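PDB 5LQ5: probable ABC transporter phosphite binding protein PhnD1 from Prochlorococcus marinus str. MIT 9301, which binds inorganic phosphite strongly, and methylphosphonate and phosphate only very weakly, probably as the solute-binding component of an ABC transporter. Local coordinates for residues Leu114-Glu124 against His146-Ser157; Thr127-Phe136 against Trp198-Tyr206. All coordinates share one frame; numbering follows the deposited sequence.

Interaction 1: residues Leu114-Glu124 against His146-Ser157; sequences LKNLRFTFGSE and HFKGKKAGFSGS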
loop_
_atom_site.group_PDB
_atom_site.type_symbol
_atom_site.label_atom_id
_atom_site.label_comp_id
_atom_site.label_asym_id
_atom_site.label_seq_id
_atom_site.Cartn_x
_atom_site.Cartn_y
_atom_site.Cartn_z
ATOM N N LEU A 114 11.535 -12.249 17.820
ATOM C CA LEU A 114 10.725 -12.936 16.792
ATOM C C LEU A 114 11.365 -14.156 16.160
ATOM O O LEU A 114 10.736 -14.901 15.385
ATOM C CB LEU A 114 10.256 -11.939 15.740
ATOM C CG LEU A 114 9.442 -10.764 16.297
ATOM C CD1 LEU A 114 9.061 -9.807 15.183
ATOM C CD2 LEU A 114 8.182 -11.197 17.046
ATOM N N LYS A 115 12.629 -14.373 16.474
ATOM C CA LYS A 115 13.331 -15.566 15.992
ATOM C C LYS A 115 12.630 -16.847 16.494
ATOM O O LYS A 115 12.094 -16.876 17.600
ATOM C CB LYS A 115 14.790 -15.544 16.441
ATOM C CG LYS A 115 15.653 -14.477 15.790
ATOM C CD LYS A 115 17.105 -14.687 16.214
ATOM C CE LYS A 115 18.107 -13.969 15.340
ATOM N NZ LYS A 115 19.451 -14.544 15.590
ATOM N N ASN A 116 12.644 -17.881 15.647
ATOM C CA ASN A 116 12.017 -19.188 15.934
ATOM C C ASN A 116 10.500 -19.108 16.146
ATOM O O ASN A 116 9.902 -19.970 16.790
ATOM C CB ASN A 116 12.713 -19.919 17.100
ATOM C CG ASN A 116 12.473 -21.449 17.084
ATOM O OD1 ASN A 116 12.467 -22.116 16.015
ATOM N ND2 ASN A 116 12.291 -22.021 18.285
ATOM N N LEU A 117 9.877 -18.050 15.607
ATOM C CA LEU A 117 8.417 -17.950 15.568
ATOM C C LEU A 117 7.972 -18.137 14.134
ATOM O O LEU A 117 8.766 -17.978 13.190
ATOM C CB LEU A 117 7.921 -16.606 16.092
ATOM C CG LEU A 117 8.192 -16.297 17.569
ATOM C CD1 LEU A 117 7.606 -14.932 17.913
ATOM C CD2 LEU A 117 7.603 -17.364 18.475
ATOM N N ARG A 118 6.698 -18.462 13.974
ATOM C CA ARG A 118 6.055 -18.507 12.663
ATOM C C ARG A 118 5.667 -17.071 12.279
ATOM O O ARG A 118 4.866 -16.427 12.973
ATOM C CB ARG A 118 4.837 -19.417 12.690
ATOM C CG ARG A 118 5.164 -20.872 12.997
ATOM C CD ARG A 118 3.904 -21.672 13.298
ATOM N NE ARG A 118 3.146 -21.001 14.348
ATOM C CZ ARG A 118 1.843 -21.144 14.546
ATOM N NH1 ARG A 118 1.154 -21.949 13.789
ATOM N NH2 ARG A 118 1.236 -20.467 15.493
ATOM N N PHE A 119 6.274 -16.547 11.221
ATOM C CA PHE A 119 6.168 -15.108 10.875
ATOM C C PHE A 119 5.623 -14.975 9.455
ATOM O O PHE A 119 6.038 -15.698 8.545
ATOM C CB PHE A 119 7.533 -14.401 10.970
ATOM C CG PHE A 119 7.457 -12.937 10.731
ATOM C CD1 PHE A 119 7.211 -12.071 11.782
ATOM C CD2 PHE A 119 7.515 -12.425 9.453
ATOM C CE1 PHE A 119 7.077 -10.700 11.573
ATOM C CE2 PHE A 119 7.400 -11.068 9.227
ATOM C CZ PHE A 119 7.155 -10.206 10.275
ATOM N N THR A 120 4.672 -14.060 9.281
ATOM C CA THR A 120 4.169 -13.720 7.930
ATOM C C THR A 120 4.313 -12.214 7.622
ATOM O O THR A 120 3.985 -11.348 8.424
ATOM C CB THR A 120 2.729 -14.168 7.680
ATOM O OG1 THR A 120 2.406 -14.016 6.283
ATOM C CG2 THR A 120 1.702 -13.419 8.530
ATOM N N PHE A 121 4.798 -11.946 6.434
ATOM C CA PHE A 121 4.717 -10.669 5.801
ATOM C C PHE A 121 3.392 -10.564 5.042
ATOM O O PHE A 121 2.604 -11.518 4.945
ATOM C CB PHE A 121 5.836 -10.545 4.761
ATOM C CG PHE A 121 7.238 -10.514 5.330
ATOM C CD1 PHE A 121 7.718 -9.407 6.010
ATOM C CD2 PHE A 121 8.073 -11.586 5.166
ATOM C CE1 PHE A 121 9.013 -9.375 6.464
ATOM C CE2 PHE A 121 9.353 -11.565 5.650
ATOM C CZ PHE A 121 9.814 -10.474 6.295
ATOM N N GLY A 122 3.139 -9.390 4.514
ATOM C CA GLY A 122 2.113 -9.180 3.501
ATOM C C GLY A 122 2.566 -9.649 2.119
ATOM O O GLY A 122 3.323 -10.603 1.997
ATOM N N SER A 123 2.115 -8.948 1.084
ATOM C CA SER A 123 2.596 -9.253 -0.265
ATOM C C SER A 123 4.103 -9.220 -0.340
ATOM O O SER A 123 4.732 -8.367 0.271
ATOM C CB SER A 123 2.047 -8.261 -1.289
ATOM O OG SER A 123 2.634 -8.462 -2.595
ATOM N N GLU A 124 4.649 -10.095 -1.181
ATOM C CA GLU A 124 6.095 -10.077 -1.426
ATOM C C GLU A 124 6.554 -8.697 -1.896
ATOM O O GLU A 124 7.688 -8.331 -1.657
ATOM C CB GLU A 124 6.451 -11.080 -2.537
ATOM C CG GLU A 124 6.223 -12.568 -2.179
ATOM C CD GLU A 124 4.823 -13.114 -2.467
ATOM O OE1 GLU A 124 3.853 -12.327 -2.659
ATOM O OE2 GLU A 124 4.701 -14.374 -2.495
ATOM N N HIS A 146 15.806 -17.390 10.084
ATOM C CA HIS A 146 15.681 -17.514 11.556
ATOM C C HIS A 146 14.281 -17.813 12.054
ATOM O O HIS A 146 14.083 -18.090 13.228
ATOM C CB HIS A 146 16.179 -16.261 12.247
ATOM C CG HIS A 146 17.639 -16.008 12.030
ATOM N ND1 HIS A 146 18.148 -14.759 11.769
ATOM C CD2 HIS A 146 18.701 -16.853 12.013
ATOM C CE1 HIS A 146 19.460 -14.833 11.624
ATOM N NE2 HIS A 146 19.820 -16.096 11.754
ATOM N N PHE A 147 13.301 -17.673 11.187
ATOM C CA PHE A 147 11.936 -17.998 11.552
ATOM C C PHE A 147 11.711 -19.498 11.583
ATOM O O PHE A 147 12.466 -20.262 10.971
ATOM C CB PHE A 147 10.957 -17.301 10.612
ATOM C CG PHE A 147 10.990 -15.776 10.699
ATOM C CD1 PHE A 147 10.940 -15.116 11.921
ATOM C CD2 PHE A 147 11.025 -15.007 9.546
ATOM C CE1 PHE A 147 10.946 -13.737 11.991
ATOM C CE2 PHE A 147 11.011 -13.630 9.612
ATOM C CZ PHE A 147 10.976 -12.993 10.831
ATOM N N LYS A 148 10.667 -19.890 12.312
ATOM C CA LYS A 148 10.195 -21.283 12.357
ATOM C C LYS A 148 9.968 -21.741 10.903
ATOM O O LYS A 148 9.287 -21.063 10.117
ATOM C CB LYS A 148 8.930 -21.400 13.254
ATOM C CG LYS A 148 8.417 -22.811 13.533
ATOM C CD LYS A 148 9.351 -23.604 14.425
ATOM C CE LYS A 148 9.200 -23.276 15.896
ATOM N NZ LYS A 148 10.205 -24.041 16.697
ATOM N N GLY A 149 10.587 -22.858 10.525
ATOM C CA GLY A 149 10.531 -23.348 9.134
ATOM C C GLY A 149 11.538 -22.759 8.144
ATOM O O GLY A 149 11.570 -23.147 6.981
ATOM N N LYS A 150 12.383 -21.856 8.635
ATOM C CA LYS A 150 13.432 -21.125 7.861
ATOM C C LYS A 150 12.837 -20.374 6.664
ATOM O O LYS A 150 13.477 -20.137 5.626
ATOM C CB LYS A 150 14.597 -22.054 7.456
ATOM C CG LYS A 150 15.015 -23.015 8.576
ATOM C CD LYS A 150 16.517 -23.123 8.770
ATOM C CE LYS A 150 16.829 -23.971 10.001
ATOM N NZ LYS A 150 18.214 -23.756 10.499
ATOM N N LYS A 151 11.591 -19.965 6.851
ATOM C CA LYS A 151 10.861 -19.230 5.822
ATOM C C LYS A 151 9.834 -18.330 6.480
ATOM O O LYS A 151 9.528 -18.464 7.638
ATOM C CB LYS A 151 10.211 -20.166 4.800
ATOM C CG LYS A 151 9.105 -21.026 5.338
ATOM C CD LYS A 151 8.675 -22.054 4.312
ATOM C CE LYS A 151 7.213 -22.411 4.520
ATOM N NZ LYS A 151 6.724 -23.499 3.637
ATOM N N ALA A 152 9.363 -17.366 5.700
ATOM C CA ALA A 152 8.301 -16.466 6.131
ATOM C C ALA A 152 7.129 -16.655 5.224
ATOM O O ALA A 152 7.263 -16.922 4.008
ATOM C CB ALA A 152 8.767 -15.025 6.065
ATOM N N GLY A 153 5.954 -16.430 5.785
ATOM C CA GLY A 153 4.736 -16.356 4.948
ATOM C C GLY A 153 4.668 -15.007 4.191
ATOM O O GLY A 153 5.312 -14.022 4.580
ATOM N N PHE A 154 3.908 -14.994 3.104
ATOM C CA PHE A 154 3.542 -13.790 2.347
ATOM C C PHE A 154 2.035 -13.883 2.136
ATOM O O PHE A 154 1.548 -14.661 1.329
ATOM C CB PHE A 154 4.302 -13.682 1.041
ATOM C CG PHE A 154 5.804 -13.650 1.226
ATOM C CD1 PHE A 154 6.469 -12.485 1.537
ATOM C CD2 PHE A 154 6.566 -14.812 1.089
ATOM C CE1 PHE A 154 7.830 -12.453 1.712
ATOM C CE2 PHE A 154 7.931 -14.771 1.259
ATOM C CZ PHE A 154 8.567 -13.601 1.579
ATOM N N SER A 155 1.302 -13.058 2.877
ATOM C CA SER A 155 -0.145 -13.175 2.934
ATOM C C SER A 155 -0.837 -12.535 1.741
ATOM O O SER A 155 -1.978 -12.853 1.456
ATOM C CB SER A 155 -0.659 -12.469 4.205
ATOM O OG SER A 155 -0.627 -11.079 3.991
ATOM N N GLY A 156 -0.152 -11.595 1.088
ATOM C CA GLY A 156 -0.724 -10.829 -0.015
ATOM C C GLY A 156 -1.453 -9.542 0.272
ATOM O O GLY A 156 -1.721 -8.755 -0.621
ATOM N N SER A 157 -1.806 -9.321 1.523
ATOM C CA SER A 157 -2.537 -8.092 1.858
ATOM C C SER A 157 -2.445 -7.827 3.346
ATOM O O SER A 157 -2.223 -8.735 4.155
ATOM C CB SER A 157 -4.001 -8.161 1.431
ATOM O OG SER A 157 -4.870 -8.620 2.477
HETATM O O HOH W 1 7.717 -18.642 9.672
#

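Interaction 2: residues Thr127-Phe136 against Trp198-Tyr206; sequences TSGRLMPEYF and WITPEYVDY. With PO3 (phosphite ion), chain B.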
loop_
_atom_site.group_PDB
_atom_site.type_symbol
_atom_site.label_atom_id
_atom_site.label_comp_id
_atom_site.label_asym_id
_atom_site.label_seq_id
_atom_site.Cartn_x
_atom_site.Cartn_y
_atom_site.Cartn_z
ATOM N N THR A 127 5.493 -2.548 0.422
ATOM C CA THR A 127 6.402 -1.655 1.117
ATOM C C THR A 127 6.282 -1.799 2.645
ATOM O O THR A 127 7.269 -2.100 3.336
ATOM C CB THR A 127 6.140 -0.182 0.711
ATOM O OG1 THR A 127 5.908 -0.105 -0.724
ATOM C CG2 THR A 127 7.353 0.678 1.100
ATOM N N SER A 128 5.064 -1.557 3.130
ATOM C CA SER A 128 4.755 -1.577 4.567
ATOM C C SER A 128 4.550 -2.967 5.177
ATOM O O SER A 128 4.627 -3.145 6.387
ATOM C CB SER A 128 3.552 -0.702 4.844
ATOM O OG SER A 128 2.354 -1.248 4.320
ATOM N N GLY A 129 4.341 -3.943 4.302
ATOM C CA GLY A 129 4.087 -5.311 4.723
ATOM C C GLY A 129 5.228 -6.269 4.455
ATOM O O GLY A 129 5.204 -7.392 4.910
ATOM N N ARG A 130 6.243 -5.811 3.735
ATOM C CA ARG A 130 7.379 -6.689 3.432
ATOM C C ARG A 130 8.714 -5.967 3.387
ATOM O O ARG A 130 9.603 -6.306 4.154
ATOM C CB ARG A 130 7.173 -7.486 2.148
ATOM C CG ARG A 130 8.190 -8.599 1.929
ATOM C CD ARG A 130 9.447 -8.128 1.233
ATOM N NE ARG A 130 10.470 -9.185 1.234
ATOM C CZ ARG A 130 10.510 -10.220 0.386
ATOM N NH1 ARG A 130 9.643 -10.322 -0.607
ATOM N NH2 ARG A 130 11.451 -11.163 0.529
ATOM N N LEU A 131 8.878 -5.018 2.459
ATOM C CA LEU A 131 10.185 -4.429 2.192
ATOM C C LEU A 131 10.756 -3.786 3.448
ATOM O O LEU A 131 11.895 -4.089 3.869
ATOM C CB LEU A 131 10.118 -3.423 1.045
ATOM C CG LEU A 131 11.487 -2.910 0.588
ATOM C CD1 LEU A 131 12.246 -3.961 -0.222
ATOM C CD2 LEU A 131 11.359 -1.578 -0.169
ATOM N N MET A 132 9.998 -2.863 4.017
ATOM C CA MET A 132 10.495 -2.142 5.180
ATOM C C MET A 132 10.582 -3.039 6.421
ATOM O O MET A 132 11.594 -3.009 7.105
ATOM C CB MET A 132 9.724 -0.854 5.356
ATOM C CG MET A 132 9.939 0.132 4.185
ATOM S SD MET A 132 11.648 0.493 3.710
ATOM C CE MET A 132 12.218 1.187 5.256
ATOM N N PRO A 133 9.563 -3.879 6.681
ATOM C CA PRO A 133 9.713 -4.856 7.778
ATOM C C PRO A 133 10.965 -5.722 7.686
ATOM O O PRO A 133 11.683 -5.890 8.701
ATOM C CB PRO A 133 8.425 -5.674 7.677
ATOM C CG PRO A 133 7.399 -4.631 7.278
ATOM C CD PRO A 133 8.136 -3.799 6.256
ATOM N N GLU A 134 11.263 -6.237 6.490
ATOM C CA GLU A 134 12.477 -7.042 6.286
ATOM C C GLU A 134 13.762 -6.219 6.533
ATOM O O GLU A 134 14.702 -6.696 7.180
ATOM C CB GLU A 134 12.520 -7.723 4.909
ATOM C CG GLU A 134 13.678 -8.717 4.805
ATOM C CD GLU A 134 13.624 -9.696 3.637
ATOM O OE1 GLU A 134 12.724 -9.621 2.789
ATOM O OE2 GLU A 134 14.540 -10.548 3.563
ATOM N N TYR A 135 13.792 -5.009 5.985
ATOM C CA TYR A 135 14.895 -4.084 6.229
ATOM C C TYR A 135 15.165 -3.902 7.725
ATOM O O TYR A 135 16.310 -3.996 8.171
ATOM C CB TYR A 135 14.606 -2.736 5.533
ATOM C CG TYR A 135 15.648 -1.672 5.660
ATOM C CD1 TYR A 135 16.823 -1.735 4.913
ATOM C CD2 TYR A 135 15.415 -0.561 6.434
ATOM C CE1 TYR A 135 17.765 -0.727 5.007
ATOM C CE2 TYR A 135 16.326 0.462 6.528
ATOM C CZ TYR A 135 17.491 0.376 5.807
ATOM O OH TYR A 135 18.378 1.402 5.916
ATOM N N PHE A 136 14.114 -3.636 8.484
ATOM C CA PHE A 136 14.241 -3.408 9.943
ATOM C C PHE A 136 14.629 -4.669 10.706
ATOM O O PHE A 136 15.494 -4.644 11.603
ATOM C CB PHE A 136 13.002 -2.767 10.527
ATOM C CG PHE A 136 12.690 -1.399 9.972
ATOM C CD1 PHE A 136 13.645 -0.384 9.938
ATOM C CD2 PHE A 136 11.429 -1.147 9.470
ATOM C CE1 PHE A 136 13.326 0.864 9.414
ATOM C CE2 PHE A 136 11.103 0.095 8.949
ATOM C CZ PHE A 136 12.046 1.107 8.914
ATOM N N TRP A 198 5.539 -3.672 17.899
ATOM C CA TRP A 198 6.484 -2.593 17.573
ATOM C C TRP A 198 5.960 -1.709 16.450
ATOM O O TRP A 198 5.317 -2.204 15.523
ATOM C CB TRP A 198 7.871 -3.142 17.227
ATOM C CG TRP A 198 8.969 -2.153 17.140
ATOM C CD1 TRP A 198 9.396 -1.330 18.151
ATOM C CD2 TRP A 198 9.843 -1.904 16.035
ATOM N NE1 TRP A 198 10.442 -0.568 17.737
ATOM C CE2 TRP A 198 10.748 -0.894 16.441
ATOM C CE3 TRP A 198 9.939 -2.411 14.727
ATOM C CZ2 TRP A 198 11.740 -0.394 15.601
ATOM C CZ3 TRP A 198 10.944 -1.909 13.895
ATOM C CH2 TRP A 198 11.811 -0.899 14.330
ATOM N N ILE A 199 6.233 -0.410 16.574
ATOM C CA ILE A 199 5.998 0.581 15.518
ATOM C C ILE A 199 7.357 0.968 14.917
ATOM O O ILE A 199 8.294 1.314 15.619
ATOM C CB ILE A 199 5.243 1.842 16.010
ATOM C CG1 ILE A 199 3.890 1.477 16.616
ATOM C CG2 ILE A 199 5.094 2.848 14.885
ATOM C CD1 ILE A 199 3.291 2.604 17.465
ATOM N N THR A 200 7.450 0.899 13.590
ATOM C CA THR A 200 8.697 1.183 12.878
ATOM C C THR A 200 9.008 2.672 12.701
ATOM O O THR A 200 8.103 3.521 12.831
ATOM C CB THR A 200 8.698 0.563 11.460
ATOM O OG1 THR A 200 7.824 1.297 10.564
ATOM C CG2 THR A 200 8.285 -0.949 11.498
ATOM N N PRO A 201 10.268 2.986 12.331
ATOM C CA PRO A 201 10.572 4.298 11.786
ATOM C C PRO A 201 9.784 4.596 10.506
ATOM O O PRO A 201 9.182 3.698 9.903
ATOM C CB PRO A 201 12.069 4.205 11.464
ATOM C CG PRO A 201 12.604 3.159 12.363
ATOM C CD PRO A 201 11.490 2.158 12.432
ATOM N N GLU A 202 9.794 5.866 10.146
ATOM C CA GLU A 202 9.078 6.391 8.964
ATOM C C GLU A 202 9.813 6.157 7.651
ATOM O O GLU A 202 11.048 6.095 7.614
ATOM C CB GLU A 202 8.850 7.906 9.083
ATOM C CG GLU A 202 7.990 8.307 10.277
ATOM C CD GLU A 202 8.279 9.700 10.827
ATOM O OE1 GLU A 202 9.441 10.150 10.820
ATOM O OE2 GLU A 202 7.324 10.349 11.297
ATOM N N TYR A 203 9.021 6.074 6.586
ATOM C CA TYR A 203 9.504 5.897 5.211
ATOM C C TYR A 203 8.391 6.410 4.264
ATOM O O TYR A 203 7.289 6.699 4.704
ATOM C CB TYR A 203 9.904 4.414 4.914
ATOM C CG TYR A 203 8.818 3.450 5.270
ATOM C CD1 TYR A 203 7.782 3.210 4.364
ATOM C CD2 TYR A 203 8.770 2.831 6.532
ATOM C CE1 TYR A 203 6.742 2.363 4.687
ATOM C CE2 TYR A 203 7.730 1.968 6.859
ATOM C CZ TYR A 203 6.704 1.756 5.933
ATOM O OH TYR A 203 5.642 0.931 6.237
ATOM N N VAL A 204 8.680 6.476 2.962
ATOM C CA VAL A 204 7.678 6.948 1.973
ATOM C C VAL A 204 6.879 5.747 1.448
ATOM O O VAL A 204 7.434 4.674 1.300
ATOM C CB VAL A 204 8.320 7.705 0.789
ATOM C CG1 VAL A 204 9.084 6.782 -0.133
ATOM C CG2 VAL A 204 7.267 8.438 0.006
ATOM N N ASP A 205 5.599 5.931 1.127
ATOM C CA ASP A 205 4.793 4.798 0.660
ATOM C C ASP A 205 3.845 5.157 -0.498
ATOM O O ASP A 205 4.284 5.260 -1.666
ATOM C CB ASP A 205 4.126 4.076 1.839
ATOM C CG ASP A 205 3.668 2.634 1.479
ATOM O OD1 ASP A 205 3.731 2.241 0.277
ATOM O OD2 ASP A 205 3.331 1.863 2.416
ATOM N N TYR A 206 2.545 5.240 -0.218
ATOM C CA TYR A 206 1.571 5.179 -1.296
ATOM C C TYR A 206 1.528 6.414 -2.169
ATOM O O TYR A 206 1.789 7.527 -1.711
ATOM C CB TYR A 206 0.167 4.934 -0.757
ATOM C CG TYR A 206 -0.073 3.603 -0.093
ATOM C CD1 TYR A 206 -0.763 2.615 -0.766
ATOM C CD2 TYR A 206 0.303 3.345 1.218
ATOM C CE1 TYR A 206 -1.044 1.395 -0.192
ATOM C CE2 TYR A 206 0.043 2.104 1.827
ATOM C CZ TYR A 206 -0.661 1.146 1.133
ATOM O OH TYR A 206 -0.912 -0.067 1.784
HETATM P P PO3 B . 2.221 -1.113 0.434
HETATM O O1 PO3 B . 2.763 -0.510 1.773
HETATM O O2 PO3 B . 3.304 -1.236 -0.714
HETATM O O3 PO3 B . 1.492 -2.463 0.680
#

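Interaction 1: residues Leu114-Glu124 against His146-Ser157
Phe119 and Phe147 form the apolar centre of this contact, in a beta-alpha-beta unit where helix 127-139 connects parallel strands 119-121 and 153-154. The two ring planes are 8° apart but slid past each other. The slide puts Phe119 CB, not its ring, over the middle of the Phe147 ring, 3.5 Å from the centroid in a CH-pi contact. Phe119 takes this place with CG anti to the backbone N (chi1 -176°). The edge of the Phe147 ring faces Leu114 O.

On the sheet face turned to helix 127-139, Phe121 lies alongside Phe154, both side chains pointing the same way. Phe121 CD2 comes 3.6 Å from Phe154 CE1, and Ala152 CB touches Phe121 at CE2. Glu124 CG sits over one face of the Phe154 ring. On the opposite sheet face Thr120 pairs with Gly153. A CB on Gly153 would probably clash with Thr120 OG1.

Backbone bonds join the strands: Gly153 N to Phe119 O, Phe121 N to Gly153 O, and Ser155 N to Phe121 O. Phe121 O is gripped twice, since Thr120 OG1 also donates to it at 2.8 Å, in the carbonyl plane and on a lone pair. Where the chains part, one water fills in. It accepts from Phe119 N and donates to Lys148 O and Lys151 O.

Toward the solvent, Asn116 N bonds to His146 O at 2.8 Å, and Lys148 N to Leu117 O. Lys115 runs beside His146 and lays CE over one ring face, while His146 ND1 accepts from the backbone N of Glu143. Lys148 bends at chi2 and chi3 to bring its amine back to Asn116. There Lys148 NZ donates to Asn116 OD1 at 3.0 Å, from above the carbonyl plane.

Interaction 2: residues Thr127-Phe136 against Trp198-Tyr206
Residues 127-136 of helix 127-139 pack against segment 198-206, which runs from strand 194-199 into a loop. Their closest CA atoms, Thr127 and Asp205, are 6.7 Å apart, and no hydrogen bond joins the segments. The helix opens with a wide pi-type turn, Met132 N bonding to Thr127 O.

Met132 CG stands over the centre of the Tyr203 ring, 3.6 Å from the centroid. Pro201 CD covers one face of the Phe136 ring, and Thr200 CB meets Phe136 CE2 at 3.5 Å. Tyr203 OH lies against Ser128 CB and bonds to Ser92. Were Tyr203 replaced by an alanine, Met132 CG would probably lose the ring face it packs on and Ser92 OG its phenol partner.

At the helix start, Thr127 N and OG1 both donate to phosphite O2, each at 2.8 Å. Ser128 N and OG donate to O1, OG set between the backbone N and carbonyl carbon (chi1 69°) to reach it. Asp205 OD2 is 2.5 Å from phosphite O1, and Asp205 OD1 accepts from Gly65 N. Tyr46, Ser126 and His158 also hydrogen-bond the ion. Helix N-terminal N-H groups binding an oxyanion form one wall of the cleft in this two-lobed periplasmic binding protein.

Overall arrangement
Helix 127-139 ties the two contacts together. It is the crossover between the strands of interaction 1, and residues 127-136, most of it, form one side of interaction 2. Strands 153-154 and 194-199 are the two outermost strands of the same five-stranded sheet. The contact centres are 15 Å apart, but the segments touch where strand 119-121 leads into the helix. Gly122 N probably bonds to Gly129 O at 2.9 Å, and Glu124 O to Arg130 NH1 at 3.0 Å. Interaction 2 contributes Thr127, Ser128, Asp205 and Tyr206 to the phosphite pocket. Interaction 1 comes near that pocket at its Ser123 end, the side chain about 6 Å from the ion.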